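Local coordinates for protein cephalosporin acylase (Bacillus halodurans, PDB 2NLZ) that is probably an Ntn-hydrolase of the gamma-glutamyltranspeptidase family, named a cephalosporin acylase, although its function has not been established, at residues D[208-213]-D[222-227]. The protein carries 1 engineered substitution. Residues are numbered along the deposited sequence; the frame is centred on the assembly and turned at random.
Sequences LRSIAE and GELADQ
Leu224 reaches across from helix 223-234 and sets one methyl, CD1, against Ser210 and Ile211 of helix 202-212. CD1 lies 3.9 Å from Ser210 CB and 3.9 Å from Ser210 OG. It also lies 4.0 Å from Ile211 CG2. One methyl therefore touches two successive residues of the facing helix. Leu224 CG is 4.1 Å from Ser210 OG. The side chains of Ile211 and Leu224 cross at about a right angle, and only the CG2 branch of Ile211 meets the leucine. Ile211 CG1 stands between its own backbone N and carbonyl carbon (chi1 50°), which leaves CG2 beside the backbone N, where it meets Leu224 CD1.

No hydrogen bond joins the two segments directly. Ser210 OG is instead hydrogen-bonded to Ser218 OG in the intervening helix 217-221. The same Ser218 hydroxyl accepts a weak hydrogen bond from Leu224 N. Ser218 thus bridges the polar side of the contact, near the start of helix 223-234, where Gly222 is the N-cap residue. Trp126 of helix 122-133 and Ile68 pack on Ile211, and Thr390 touches Leu224.

The backbones come nearest at Ser210 CA and Leu224 CA, 8.1 Å apart. This is a small, buried packing contact between two helices joined by a short helical connection, its centre about 24 Å from the centre of the chain. No other chain of the assembly touches the two segments. Its direct part is van der Waals contact, which has little directionality. Directional links run through Ser218: its hydroxyl, bonded to Ser210 OG and weakly to Leu224 N, and its backbone, bonded to that of Ala225.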
loop_
_atom_site.group_PDB
_atom_site.type_symbol
_atom_site.label_atom_id
_atom_site.label_comp_id
_atom_site.label_asym_id
_atom_site.label_seq_id
_atom_site.Cartn_x
_atom_site.Cartn_y
_atom_site.Cartn_z
ATOM N N LEU D 208 20.694 -43.096 2.420
ATOM C CA LEU D 208 21.654 -42.070 2.034
ATOM C C LEU D 208 23.068 -42.534 2.318
ATOM O O LEU D 208 23.960 -42.328 1.505
ATOM C CB LEU D 208 21.379 -40.740 2.721
ATOM C CG LEU D 208 20.231 -39.923 2.130
ATOM C CD1 LEU D 208 19.930 -38.737 3.028
ATOM C CD2 LEU D 208 20.506 -39.461 0.698
ATOM N N ARG D 209 23.260 -43.195 3.455
ATOM C CA ARG D 209 24.536 -43.827 3.760
ATOM C C ARG D 209 24.869 -44.906 2.716
ATOM O O ARG D 209 26.010 -45.013 2.271
ATOM C CB ARG D 209 24.532 -44.393 5.183
ATOM C CG ARG D 209 25.891 -44.830 5.703
ATOM C CD ARG D 209 26.148 -44.314 7.116
ATOM N NE ARG D 209 24.945 -44.349 7.948
ATOM C CZ ARG D 209 24.797 -43.705 9.105
ATOM N NH1 ARG D 209 25.779 -42.959 9.597
ATOM N NH2 ARG D 209 23.658 -43.804 9.771
ATOM N N SER D 210 23.866 -45.671 2.296
ATOM C CA SER D 210 24.108 -46.746 1.352
ATOM C C SER D 210 24.531 -46.218 -0.014
ATOM O O SER D 210 25.319 -46.868 -0.697
ATOM C CB SER D 210 22.892 -47.672 1.233
ATOM O OG SER D 210 23.183 -48.826 0.450
ATOM N N ILE D 211 24.025 -45.050 -0.414
ATOM C CA ILE D 211 24.429 -44.491 -1.715
ATOM C C ILE D 211 25.701 -43.681 -1.602
ATOM O O ILE D 211 26.413 -43.506 -2.586
ATOM C CB ILE D 211 23.314 -43.693 -2.471
ATOM C CG1 ILE D 211 22.647 -42.663 -1.581
ATOM C CG2 ILE D 211 22.256 -44.629 -3.015
ATOM C CD1 ILE D 211 21.195 -42.431 -1.950
ATOM N N ALA D 212 25.994 -43.218 -0.392
ATOM C CA ALA D 212 27.266 -42.560 -0.102
ATOM C C ALA D 212 28.426 -43.543 -0.252
ATOM O O ALA D 212 29.458 -43.210 -0.845
ATOM C CB ALA D 212 27.254 -41.970 1.299
ATOM N N GLU D 213 28.229 -44.754 0.273
ATOM C CA GLU D 213 29.258 -45.793 0.327
ATOM C C GLU D 213 29.374 -46.607 -0.953
ATOM O O GLU D 213 30.257 -47.447 -1.070
ATOM C CB GLU D 213 28.992 -46.736 1.497
ATOM C CG GLU D 213 29.242 -46.107 2.856
ATOM C CD GLU D 213 28.751 -46.963 4.004
ATOM O OE1 GLU D 213 28.767 -46.469 5.154
ATOM O OE2 GLU D 213 28.350 -48.123 3.764
ATOM N N GLY D 222 22.453 -52.452 -7.231
ATOM C CA GLY D 222 22.934 -52.996 -5.972
ATOM C C GLY D 222 21.788 -53.439 -5.095
ATOM O O GLY D 222 20.741 -53.854 -5.595
ATOM N N GLU D 223 21.985 -53.328 -3.784
ATOM C CA GLU D 223 21.042 -53.871 -2.807
ATOM C C GLU D 223 19.715 -53.108 -2.712
ATOM O O GLU D 223 18.655 -53.714 -2.553
ATOM C CB GLU D 223 21.696 -53.967 -1.426
ATOM C CG GLU D 223 21.162 -55.128 -0.598
ATOM C CD GLU D 223 20.679 -54.697 0.768
ATOM O OE1 GLU D 223 21.519 -54.292 1.598
ATOM O OE2 GLU D 223 19.456 -54.771 1.006
ATOM N N LEU D 224 19.780 -51.783 -2.798
ATOM C CA LEU D 224 18.580 -50.958 -2.766
ATOM C C LEU D 224 17.747 -51.209 -4.005
ATOM O O LEU D 224 16.526 -51.312 -3.925
ATOM C CB LEU D 224 18.933 -49.480 -2.661
ATOM C CG LEU D 224 19.527 -49.021 -1.335
ATOM C CD1 LEU D 224 20.073 -47.601 -1.486
ATOM C CD2 LEU D 224 18.514 -49.138 -0.186
ATOM N N ALA D 225 18.420 -51.331 -5.144
ATOM C CA ALA D 225 17.774 -51.708 -6.398
ATOM C C ALA D 225 16.914 -52.953 -6.243
ATOM O O ALA D 225 15.807 -53.006 -6.782
ATOM C CB ALA D 225 18.807 -51.926 -7.485
ATOM N N ASP D 226 17.428 -53.943 -5.508
ATOM C CA ASP D 226 16.703 -55.183 -5.228
ATOM C C ASP D 226 15.475 -54.959 -4.346
ATOM O O ASP D 226 14.430 -55.573 -4.569
ATOM C CB ASP D 226 17.625 -56.218 -4.581
ATOM C CG ASP D 226 18.682 -56.735 -5.532
ATOM O OD1 ASP D 226 19.692 -57.267 -5.044
ATOM O OD2 ASP D 226 18.516 -56.615 -6.763
ATOM N N GLN D 227 15.605 -54.083 -3.347
ATOM C CA GLN D 227 14.492 -53.751 -2.456
ATOM C C GLN D 227 13.400 -52.984 -3.178
ATOM O O GLN D 227 12.216 -53.162 -2.892
ATOM C CB GLN D 227 14.977 -52.923 -1.277
ATOM C CG GLN D 227 15.722 -53.715 -0.239
ATOM C CD GLN D 227 15.956 -52.922 1.028
ATOM O OE1 GLN D 227 17.091 -52.784 1.481
ATOM N NE2 GLN D 227 14.884 -52.387 1.606
#